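Local coordinates for protein peptidoglycan glycosyltransferase (Atopobium parvulum, PDB 4OVD) that belongs to the penicillin-binding proteins, joining a dimerisation domain to a transpeptidase-family domain built round an antiparallel sheet, at residues F418-A429 / I517-Y528; L465-T476 / Y485-T493. One frame throughout, in Å; residues are numbered along the deposited sequence.

Contact 1: F418-A429 / I517-Y528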
loop_
_atom_site.group_PDB
_atom_site.type_symbol
_atom_site.label_atom_id
_atom_site.label_comp_id
_atom_site.label_asym_id
_atom_site.label_seq_id
_atom_site.Cartn_x
_atom_site.Cartn_y
_atom_site.Cartn_z
ATOM N N PHE A 418 0.839 -5.024 2.320
ATOM C CA PHE A 418 0.436 -3.707 2.746
ATOM C C PHE A 418 -0.516 -3.011 1.759
ATOM O O PHE A 418 -1.294 -2.155 2.159
ATOM C CB PHE A 418 1.599 -2.830 3.133
ATOM C CG PHE A 418 2.131 -3.119 4.526
ATOM C CD1 PHE A 418 1.424 -2.748 5.646
ATOM C CD2 PHE A 418 3.337 -3.752 4.687
ATOM C CE1 PHE A 418 1.886 -3.041 6.926
ATOM C CE2 PHE A 418 3.771 -4.107 5.948
ATOM C CZ PHE A 418 3.074 -3.744 7.064
ATOM N N ILE A 419 -0.503 -3.436 0.495
ATOM C CA ILE A 419 -1.409 -2.866 -0.487
ATOM C C ILE A 419 -2.891 -3.068 -0.064
ATOM O O ILE A 419 -3.774 -2.227 -0.367
ATOM C CB ILE A 419 -1.135 -3.395 -1.914
ATOM C CG1 ILE A 419 -1.827 -2.494 -2.972
ATOM C CG2 ILE A 419 -1.557 -4.838 -2.026
ATOM C CD1 ILE A 419 -1.296 -1.044 -3.046
ATOM N N GLN A 420 -3.148 -4.086 0.745
ATOM C CA GLN A 420 -4.488 -4.301 1.252
ATOM C C GLN A 420 -4.840 -3.272 2.327
ATOM O O GLN A 420 -5.992 -2.814 2.451
ATOM C CB GLN A 420 -4.607 -5.704 1.837
ATOM C CG GLN A 420 -4.759 -6.768 0.769
ATOM C CD GLN A 420 -5.021 -8.136 1.333
ATOM O OE1 GLN A 420 -5.467 -8.304 2.512
ATOM N NE2 GLN A 420 -4.792 -9.143 0.498
ATOM N N VAL A 421 -3.834 -2.895 3.098
ATOM C CA VAL A 421 -4.025 -1.902 4.142
ATOM C C VAL A 421 -4.260 -0.573 3.485
ATOM O O VAL A 421 -5.172 0.174 3.867
ATOM C CB VAL A 421 -2.825 -1.815 5.083
ATOM C CG1 VAL A 421 -3.058 -0.735 6.114
ATOM C CG2 VAL A 421 -2.601 -3.178 5.755
ATOM N N ILE A 422 -3.428 -0.263 2.499
ATOM C CA ILE A 422 -3.548 0.967 1.772
ATOM C C ILE A 422 -4.924 1.053 1.170
ATOM O O ILE A 422 -5.613 2.053 1.302
ATOM C CB ILE A 422 -2.453 1.029 0.691
ATOM C CG1 ILE A 422 -1.058 1.130 1.354
ATOM C CG2 ILE A 422 -2.689 2.173 -0.235
ATOM C CD1 ILE A 422 0.068 1.045 0.388
ATOM N N ARG A 423 -5.364 -0.023 0.561
ATOM C CA ARG A 423 -6.653 -0.014 -0.074
ATOM C C ARG A 423 -7.743 0.251 0.976
ATOM O O ARG A 423 -8.678 1.018 0.749
ATOM C CB ARG A 423 -6.901 -1.303 -0.819
ATOM C CG ARG A 423 -8.231 -1.306 -1.521
ATOM C CD ARG A 423 -8.559 -2.631 -2.162
ATOM N NE ARG A 423 -9.852 -2.498 -2.843
ATOM C CZ ARG A 423 -10.702 -3.495 -3.039
ATOM N NH1 ARG A 423 -10.464 -4.717 -2.551
ATOM N NH2 ARG A 423 -11.834 -3.255 -3.678
ATOM N N ALA A 424 -7.651 -0.385 2.123
ATOM C CA ALA A 424 -8.645 -0.154 3.160
ATOM C C ALA A 424 -8.680 1.305 3.581
ATOM O O ALA A 424 -9.780 1.873 3.686
ATOM C CB ALA A 424 -8.366 -1.033 4.366
ATOM N N TYR A 425 -7.495 1.937 3.756
ATOM C CA TYR A 425 -7.448 3.331 4.159
ATOM C C TYR A 425 -8.152 4.242 3.155
ATOM O O TYR A 425 -8.720 5.281 3.550
ATOM C CB TYR A 425 -5.999 3.770 4.352
ATOM C CG TYR A 425 -5.432 3.449 5.724
ATOM C CD1 TYR A 425 -5.505 2.209 6.277
ATOM C CD2 TYR A 425 -4.822 4.436 6.458
ATOM C CE1 TYR A 425 -4.906 1.913 7.541
ATOM C CE2 TYR A 425 -4.280 4.197 7.705
ATOM C CZ TYR A 425 -4.304 2.940 8.253
ATOM O OH TYR A 425 -3.791 2.780 9.534
ATOM N N THR A 426 -8.159 3.859 1.874
ATOM C CA THR A 426 -8.833 4.694 0.902
ATOM C C THR A 426 -10.300 4.913 1.304
ATOM O O THR A 426 -10.763 5.992 1.096
ATOM C CB THR A 426 -8.724 4.277 -0.586
ATOM O OG1 THR A 426 -9.416 3.037 -0.842
ATOM C CG2 THR A 426 -7.298 4.192 -0.994
ATOM N N ALA A 427 -10.991 3.926 1.866
ATOM C CA ALA A 427 -12.355 4.107 2.285
ATOM C C ALA A 427 -12.484 5.223 3.313
ATOM O O ALA A 427 -13.419 6.031 3.258
ATOM C CB ALA A 427 -12.949 2.815 2.821
ATOM N N VAL A 428 -11.527 5.309 4.228
ATOM C CA VAL A 428 -11.581 6.387 5.220
ATOM C C VAL A 428 -11.304 7.720 4.541
ATOM O O VAL A 428 -11.896 8.779 4.862
ATOM C CB VAL A 428 -10.603 6.114 6.376
ATOM C CG1 VAL A 428 -10.460 7.319 7.284
ATOM C CG2 VAL A 428 -11.076 4.926 7.166
ATOM N N ALA A 429 -10.412 7.701 3.565
ATOM C CA ALA A 429 -10.063 8.957 2.889
ATOM C C ALA A 429 -11.004 9.319 1.748
ATOM O O ALA A 429 -10.861 10.382 1.189
ATOM C CB ALA A 429 -8.655 8.873 2.328
ATOM N N ILE A 517 -2.801 10.635 5.091
ATOM C CA ILE A 517 -3.631 11.252 4.093
ATOM C C ILE A 517 -3.370 12.735 4.261
ATOM O O ILE A 517 -3.469 13.259 5.370
ATOM C CB ILE A 517 -5.111 10.937 4.416
ATOM C CG1 ILE A 517 -5.341 9.425 4.442
ATOM C CG2 ILE A 517 -6.029 11.586 3.398
ATOM C CD1 ILE A 517 -6.567 8.906 5.198
ATOM N N VAL A 518 -3.002 13.407 3.183
ATOM C CA VAL A 518 -2.700 14.831 3.230
ATOM C C VAL A 518 -3.967 15.589 2.774
ATOM O O VAL A 518 -4.579 15.185 1.801
ATOM C CB VAL A 518 -1.504 15.174 2.311
ATOM C CG1 VAL A 518 -1.094 16.617 2.493
ATOM C CG2 VAL A 518 -0.311 14.285 2.605
ATOM N N ASN A 519 -4.354 16.649 3.507
ATOM C CA ASN A 519 -5.530 17.469 3.229
ATOM C C ASN A 519 -6.627 16.576 2.774
ATOM O O ASN A 519 -7.009 16.564 1.575
ATOM C CB ASN A 519 -5.212 18.532 2.197
ATOM C CG ASN A 519 -4.225 19.556 2.726
ATOM O OD1 ASN A 519 -3.863 19.527 3.892
ATOM N ND2 ASN A 519 -3.795 20.484 1.869
ATOM N N PRO A 520 -7.114 15.762 3.719
ATOM C CA PRO A 520 -8.137 14.767 3.491
ATOM C C PRO A 520 -9.412 15.315 2.835
ATOM O O PRO A 520 -10.055 14.582 2.091
ATOM C CB PRO A 520 -8.416 14.251 4.891
ATOM C CG PRO A 520 -7.157 14.550 5.642
ATOM C CD PRO A 520 -6.810 15.886 5.159
ATOM N N SER A 521 -9.734 16.592 3.080
ATOM C CA SER A 521 -10.882 17.225 2.463
ATOM C C SER A 521 -10.648 17.487 0.967
ATOM O O SER A 521 -11.581 17.797 0.271
ATOM C CB SER A 521 -11.233 18.534 3.206
ATOM O OG SER A 521 -10.148 19.486 3.214
ATOM N N GLU A 522 -9.413 17.396 0.470
ATOM C CA GLU A 522 -9.118 17.600 -0.975
ATOM C C GLU A 522 -9.094 16.305 -1.794
ATOM O O GLU A 522 -9.112 16.374 -3.009
ATOM C CB GLU A 522 -7.810 18.386 -1.187
ATOM C CG GLU A 522 -7.863 19.801 -0.589
ATOM C CD GLU A 522 -6.656 20.689 -0.934
ATOM O OE1 GLU A 522 -5.829 20.311 -1.804
ATOM O OE2 GLU A 522 -6.553 21.803 -0.347
ATOM N N SER A 523 -8.971 15.150 -1.134
ATOM C CA SER A 523 -9.049 13.833 -1.760
ATOM C C SER A 523 -8.009 13.625 -2.852
ATOM O O SER A 523 -8.277 13.005 -3.869
ATOM C CB SER A 523 -10.468 13.594 -2.333
ATOM O OG SER A 523 -11.467 13.752 -1.324
ATOM N N ASP A 524 -6.816 14.144 -2.639
ATOM C CA ASP A 524 -5.817 14.033 -3.649
ATOM C C ASP A 524 -4.584 13.258 -3.264
ATOM O O ASP A 524 -3.863 12.868 -4.167
ATOM C CB ASP A 524 -5.398 15.450 -4.092
ATOM C CG ASP A 524 -6.501 16.189 -4.894
ATOM O OD1 ASP A 524 -7.067 15.572 -5.810
ATOM O OD2 ASP A 524 -6.745 17.387 -4.639
ATOM N N LEU A 525 -4.324 13.012 -1.981
ATOM C CA LEU A 525 -3.054 12.335 -1.640
ATOM C C LEU A 525 -2.945 11.522 -0.348
ATOM O O LEU A 525 -3.212 12.026 0.760
ATOM C CB LEU A 525 -1.957 13.409 -1.595
ATOM C CG LEU A 525 -0.542 12.933 -1.247
ATOM C CD1 LEU A 525 0.073 12.061 -2.337
ATOM C CD2 LEU A 525 0.330 14.152 -1.099
HETATM N N MSE A 526 -2.448 10.292 -0.478
HETATM C CA MSE A 526 -2.197 9.465 0.649
HETATM C C MSE A 526 -0.865 8.812 0.338
HETATM O O MSE A 526 -0.573 8.436 -0.802
HETATM C CB MSE A 526 -3.330 8.445 0.749
HETATM C CG MSE A 526 -3.408 7.719 2.070
HETATM SE SE MSE A 526 -4.918 6.391 2.086
HETATM C CE MSE A 526 -3.959 5.249 0.881
ATOM N N VAL A 527 -0.046 8.660 1.356
ATOM C CA VAL A 527 1.255 8.078 1.209
ATOM C C VAL A 527 1.481 7.043 2.293
ATOM O O VAL A 527 1.016 7.229 3.473
ATOM C CB VAL A 527 2.305 9.144 1.393
ATOM C CG1 VAL A 527 3.650 8.533 1.625
ATOM C CG2 VAL A 527 2.281 10.140 0.249
ATOM N N TYR A 528 2.178 5.978 1.884
ATOM C CA TYR A 528 2.569 4.885 2.757
ATOM C C TYR A 528 4.059 4.714 2.746
ATOM O O TYR A 528 4.675 4.730 1.703
ATOM C CB TYR A 528 1.956 3.502 2.310
ATOM C CG TYR A 528 2.563 2.361 3.113
ATOM C CD1 TYR A 528 3.685 1.708 2.685
ATOM C CD2 TYR A 528 1.998 1.941 4.290
ATOM C CE1 TYR A 528 4.226 0.649 3.419
ATOM C CE2 TYR A 528 2.537 0.944 5.031
ATOM C CZ TYR A 528 3.649 0.286 4.577
ATOM O OH TYR A 528 4.187 -0.721 5.375
HETATM O O HOH W 1 -8.868 12.227 1.164
#
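Tyr528 sets its hydroxyl over the middle of the Phe418 ring, with OH 3.1 Å above the ring plane. The two rings are turned 30° from parallel and slid apart, so contact comes from the phenolic end of one against the face of the other rather than from full stacking. Ile422 then lays its CD1 against Tyr528 CB at 3.6 Å, and its other branch, CG2, meets Met526 CE at 3.5 Å; a beta-branched residue can thus serve two neighbours at once. Met526, present as selenomethionine, is long and flexible enough to reach across from the strand to the helix. Its chain runs out straight, with CG anti to the backbone N, and bends only at the last torsion (chi3 72°), which puts SE 3.6 Å from Tyr425 CB and turns the methyl towards Ile422 and Thr426. At the far end of the helix, small Ala429 lets Ile517 come close, CB to CD1 at 3.5 Å.

The polar ends of these side chains have partners of their own. Tyr528 OH is hydrogen-bonded to Ser513 and Tyr425 OH to the carbonyl of Val296. Thr426 OG1 turns back along its own helix, using a lone pair of Arg423 O in the carbonyl plane, and is also hydrogen-bonded to Val435 N. Where the helix ends, a water lies within hydrogen-bonding distance of both Ala429 O (2.7 Å) and Pro520 O (2.8 Å), between the helix end and the turn that joins the two strands.

Helix 418-429 runs nearly antiparallel to strand 525-528, at 153°, with the axes 10.0 Å apart, across one face of the five-stranded sheet of the domain. Met253 of strand 248-253 touches both Ile422 and Met526, while helix 298-307 packs on Val428 and helix 458-474 reaches Tyr425 and Ile517.

Contact 2: L465-T476 / Y485-T493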
loop_
_atom_site.group_PDB
_atom_site.type_symbol
_atom_site.label_atom_id
_atom_site.label_comp_id
_atom_site.label_asym_id
_atom_site.label_seq_id
_atom_site.Cartn_x
_atom_site.Cartn_y
_atom_site.Cartn_z
ATOM N N LEU A 465 -11.191 9.819 10.222
ATOM C CA LEU A 465 -10.227 10.827 9.853
ATOM C C LEU A 465 -9.942 11.751 11.041
ATOM O O LEU A 465 -8.776 12.151 11.264
ATOM C CB LEU A 465 -10.715 11.693 8.691
ATOM C CG LEU A 465 -10.664 11.130 7.277
ATOM C CD1 LEU A 465 -11.352 12.110 6.286
ATOM C CD2 LEU A 465 -9.224 10.813 6.856
ATOM N N ASP A 466 -11.007 12.123 11.763
ATOM C CA ASP A 466 -10.848 12.940 12.954
ATOM C C ASP A 466 -9.883 12.276 13.942
ATOM O O ASP A 466 -8.996 12.921 14.483
ATOM C CB ASP A 466 -12.174 13.258 13.639
ATOM C CG ASP A 466 -12.023 14.360 14.686
ATOM O OD1 ASP A 466 -11.773 15.512 14.280
ATOM O OD2 ASP A 466 -12.148 14.080 15.903
HETATM N N MSE A 467 -10.034 10.990 14.169
HETATM C CA MSE A 467 -9.151 10.316 15.080
HETATM C C MSE A 467 -7.758 10.191 14.509
HETATM O O MSE A 467 -6.807 10.355 15.229
HETATM C CB MSE A 467 -9.606 8.952 15.560
HETATM C CG MSE A 467 -10.916 9.082 16.274
HETATM SE SE MSE A 467 -11.560 7.381 17.002
HETATM C CE MSE A 467 -12.218 6.518 15.354
HETATM N N MSE A 468 -7.627 9.982 13.204
HETATM C CA MSE A 468 -6.307 9.854 12.582
HETATM C C MSE A 468 -5.613 11.182 12.619
HETATM O O MSE A 468 -4.400 11.235 12.597
HETATM C CB MSE A 468 -6.445 9.367 11.182
HETATM C CG MSE A 468 -6.852 7.905 11.275
HETATM SE SE MSE A 468 -7.324 7.409 9.418
HETATM C CE MSE A 468 -5.591 7.516 8.528
ATOM N N THR A 469 -6.374 12.276 12.656
ATOM C CA THR A 469 -5.787 13.588 12.789
ATOM C C THR A 469 -5.190 13.766 14.208
ATOM O O THR A 469 -4.122 14.363 14.342
ATOM C CB THR A 469 -6.831 14.671 12.484
ATOM O OG1 THR A 469 -7.274 14.424 11.149
ATOM C CG2 THR A 469 -6.249 16.104 12.596
ATOM N N THR A 470 -5.858 13.228 15.232
ATOM C CA THR A 470 -5.393 13.272 16.628
ATOM C C THR A 470 -4.106 12.511 16.732
ATOM O O THR A 470 -3.213 12.936 17.446
ATOM C CB THR A 470 -6.427 12.617 17.558
ATOM O OG1 THR A 470 -7.578 13.458 17.605
ATOM C CG2 THR A 470 -5.955 12.498 18.963
ATOM N N VAL A 471 -3.984 11.432 15.988
ATOM C CA VAL A 471 -2.759 10.618 16.005
ATOM C C VAL A 471 -1.553 11.473 15.622
ATOM O O VAL A 471 -0.486 11.343 16.185
ATOM C CB VAL A 471 -2.810 9.392 15.049
ATOM C CG1 VAL A 471 -1.423 8.684 14.932
ATOM C CG2 VAL A 471 -3.846 8.375 15.584
ATOM N N VAL A 472 -1.735 12.304 14.624
ATOM C CA VAL A 472 -0.668 13.078 14.080
ATOM C C VAL A 472 -0.491 14.355 14.867
ATOM O O VAL A 472 0.604 14.843 15.001
ATOM C CB VAL A 472 -0.899 13.362 12.587
ATOM C CG1 VAL A 472 0.119 14.315 12.061
ATOM C CG2 VAL A 472 -0.762 12.086 11.784
ATOM N N LYS A 473 -1.573 14.941 15.325
ATOM C CA LYS A 473 -1.414 16.160 16.083
ATOM C C LYS A 473 -0.978 15.955 17.505
ATOM O O LYS A 473 -0.201 16.780 18.076
ATOM C CB LYS A 473 -2.729 16.961 16.077
ATOM C CG LYS A 473 -2.942 17.763 14.786
ATOM C CD LYS A 473 -4.110 18.735 14.950
ATOM C CE LYS A 473 -4.198 19.753 13.806
ATOM N NZ LYS A 473 -4.324 19.152 12.440
ATOM N N GLU A 474 -1.524 14.909 18.123
ATOM C CA GLU A 474 -1.323 14.684 19.523
ATOM C C GLU A 474 -0.758 13.384 19.908
ATOM O O GLU A 474 -0.606 13.161 21.090
ATOM C CB GLU A 474 -2.716 14.815 20.220
ATOM C CG GLU A 474 -3.281 16.209 19.969
ATOM C CD GLU A 474 -4.707 16.481 20.400
ATOM O OE1 GLU A 474 -5.533 15.570 20.772
ATOM O OE2 GLU A 474 -4.988 17.702 20.305
ATOM N N GLY A 475 -0.423 12.516 18.949
ATOM C CA GLY A 475 0.068 11.211 19.315
ATOM C C GLY A 475 1.340 10.763 18.664
ATOM O O GLY A 475 2.232 11.554 18.380
ATOM N N THR A 476 1.376 9.481 18.319
ATOM C CA THR A 476 2.594 8.881 17.840
ATOM C C THR A 476 2.957 9.292 16.473
ATOM O O THR A 476 4.012 8.924 15.961
ATOM C CB THR A 476 2.435 7.352 17.823
ATOM O OG1 THR A 476 1.340 7.015 16.963
ATOM C CG2 THR A 476 2.158 6.819 19.235
ATOM N N TYR A 485 -0.209 21.888 6.214
ATOM C CA TYR A 485 -1.167 20.906 5.723
ATOM C C TYR A 485 -1.836 20.162 6.839
ATOM O O TYR A 485 -1.386 20.172 7.946
ATOM C CB TYR A 485 -0.428 19.884 4.858
ATOM C CG TYR A 485 0.196 20.448 3.594
ATOM C CD1 TYR A 485 1.468 21.006 3.591
ATOM C CD2 TYR A 485 -0.486 20.376 2.392
ATOM C CE1 TYR A 485 2.014 21.505 2.417
ATOM C CE2 TYR A 485 0.043 20.852 1.240
ATOM C CZ TYR A 485 1.285 21.424 1.257
ATOM O OH TYR A 485 1.752 21.875 0.075
ATOM N N THR A 486 -2.927 19.493 6.550
ATOM C CA THR A 486 -3.586 18.648 7.554
ATOM C C THR A 486 -3.179 17.250 7.204
ATOM O O THR A 486 -3.163 16.935 6.061
ATOM C CB THR A 486 -5.116 18.728 7.484
ATOM O OG1 THR A 486 -5.535 20.033 7.852
ATOM C CG2 THR A 486 -5.726 17.739 8.436
ATOM N N VAL A 487 -2.741 16.465 8.170
ATOM C CA VAL A 487 -2.324 15.065 7.950
ATOM C C VAL A 487 -3.076 14.200 8.936
ATOM O O VAL A 487 -3.058 14.456 10.131
ATOM C CB VAL A 487 -0.812 14.895 8.145
ATOM C CG1 VAL A 487 -0.347 13.431 8.055
ATOM C CG2 VAL A 487 -0.097 15.755 7.150
ATOM N N ALA A 488 -3.830 13.241 8.409
ATOM C CA ALA A 488 -4.523 12.279 9.230
ATOM C C ALA A 488 -3.741 10.971 8.964
ATOM O O ALA A 488 -3.519 10.614 7.822
ATOM C CB ALA A 488 -5.934 12.134 8.749
ATOM N N GLY A 489 -3.261 10.309 9.986
ATOM C CA GLY A 489 -2.544 9.113 9.739
ATOM C C GLY A 489 -2.411 8.195 10.924
ATOM O O GLY A 489 -2.944 8.455 11.989
ATOM N N LYS A 490 -1.640 7.123 10.724
ATOM C CA LYS A 490 -1.440 6.139 11.741
ATOM C C LYS A 490 -0.080 5.430 11.569
ATOM O O LYS A 490 0.282 5.086 10.451
ATOM C CB LYS A 490 -2.547 5.079 11.652
ATOM C CG LYS A 490 -2.409 4.038 12.738
ATOM C CD LYS A 490 -2.807 4.564 14.105
ATOM C CE LYS A 490 -2.750 3.504 15.215
ATOM N NZ LYS A 490 -1.332 3.264 15.548
ATOM N N THR A 491 0.634 5.275 12.694
ATOM C CA THR A 491 1.860 4.538 12.762
ATOM C C THR A 491 1.547 3.066 12.983
ATOM O O THR A 491 0.489 2.688 13.422
ATOM C CB THR A 491 2.701 4.997 13.927
ATOM O OG1 THR A 491 1.890 5.049 15.111
ATOM C CG2 THR A 491 3.284 6.391 13.663
ATOM N N GLY A 492 2.486 2.225 12.623
ATOM C CA GLY A 492 2.353 0.842 12.844
ATOM C C GLY A 492 3.683 0.191 13.108
ATOM O O GLY A 492 4.693 0.612 12.601
ATOM N N THR A 493 3.628 -0.835 13.940
ATOM C CA THR A 493 4.683 -1.712 14.201
ATOM C C THR A 493 4.106 -3.066 13.791
ATOM O O THR A 493 3.147 -3.506 14.406
ATOM C CB THR A 493 5.020 -1.796 15.695
ATOM O OG1 THR A 493 5.439 -0.517 16.132
ATOM C CG2 THR A 493 6.144 -2.809 15.890
HETATM O O HOH W 2 -2.382 17.062 11.020
HETATM O O HOH W 3 -1.012 5.718 16.989
#
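Strand 487-493 passes helix 465-474 at a steep 76°, with axes only 5.5 Å apart and the CA atoms of Thr469 and Ala488 4.0 Å from each other. At this crossing Gly489 N donates to Met468 O (3.0 Å, 158° at the hydrogen), approaching from well above the carbonyl plane. Within the helix, Val472 N makes only a weak bond, to Thr469 O, and Met468 O instead accepts from the strand, whose N-H comes in over the flank of the carbonyl. Small residues permit the closeness: Gly489, without a side chain, leaves room beside Val472 CG2, while Met468 CE rests against its CA, and Ala488 CB tucks beside Met468 CB and Thr469 OG1. The latter hydroxyl stands beside the backbone N (chi1 -59°), from where it reaches Leu465 O on the face opposite to that used by Thr469 N.

Strand 487-495 is an outer strand of the antiparallel sheet. Ala488 and Lys490 pair by their backbones with strand 510-518, which leaves the edge at Val487 and Gly489 to the helix. Lys490, Thr491 and Gly492 spell the KTG signature of penicillin-binding proteins, which in this family lines the active-site cleft.

Val472, a compact branched residue, fits over Val487, its CB 3.4 Å from Val487 O and both its methyls meeting CG1 of Val487, the side chains crossing at about a right angle; Val471 CB packs on Gly489 O. Beyond the helix, Thr476 OG1 and Thr491 OG1 share a 2.8 Å hydrogen bond in which either may donate. A water joins Thr476 OG1 to Lys490 NZ; Lys490 NZ also donates to Thr491 O (2.9 Å) and is hydrogen-bonded to Ser351, bonds that fix the end of a long, flexible chain. A calcium ion lies about 3 Å from the side chain of Thr491.

How the contacts relate
The centres of contacts 1 and 2 lie about 12 Å apart, and both reach one antiparallel sheet of the transpeptidase-family domain. In chain order come helix 418-429, helix 458-474, then strands 487-495, 510-518 and 525-532, so both segments of contact 2 fall between those of contact 1. Strands 487-495 and 510-518 are sheet neighbours: Ile517 N lies 2.8 Å from Ala488 O, a probable hydrogen bond, and Asn519 OD1 probably accepts from Thr486 N. Tyr425 also packs on Lys490. Contact 1 therefore backs the interior of the sheet with a helix, while contact 2 closes its outer edge, the one carrying the KTG signature.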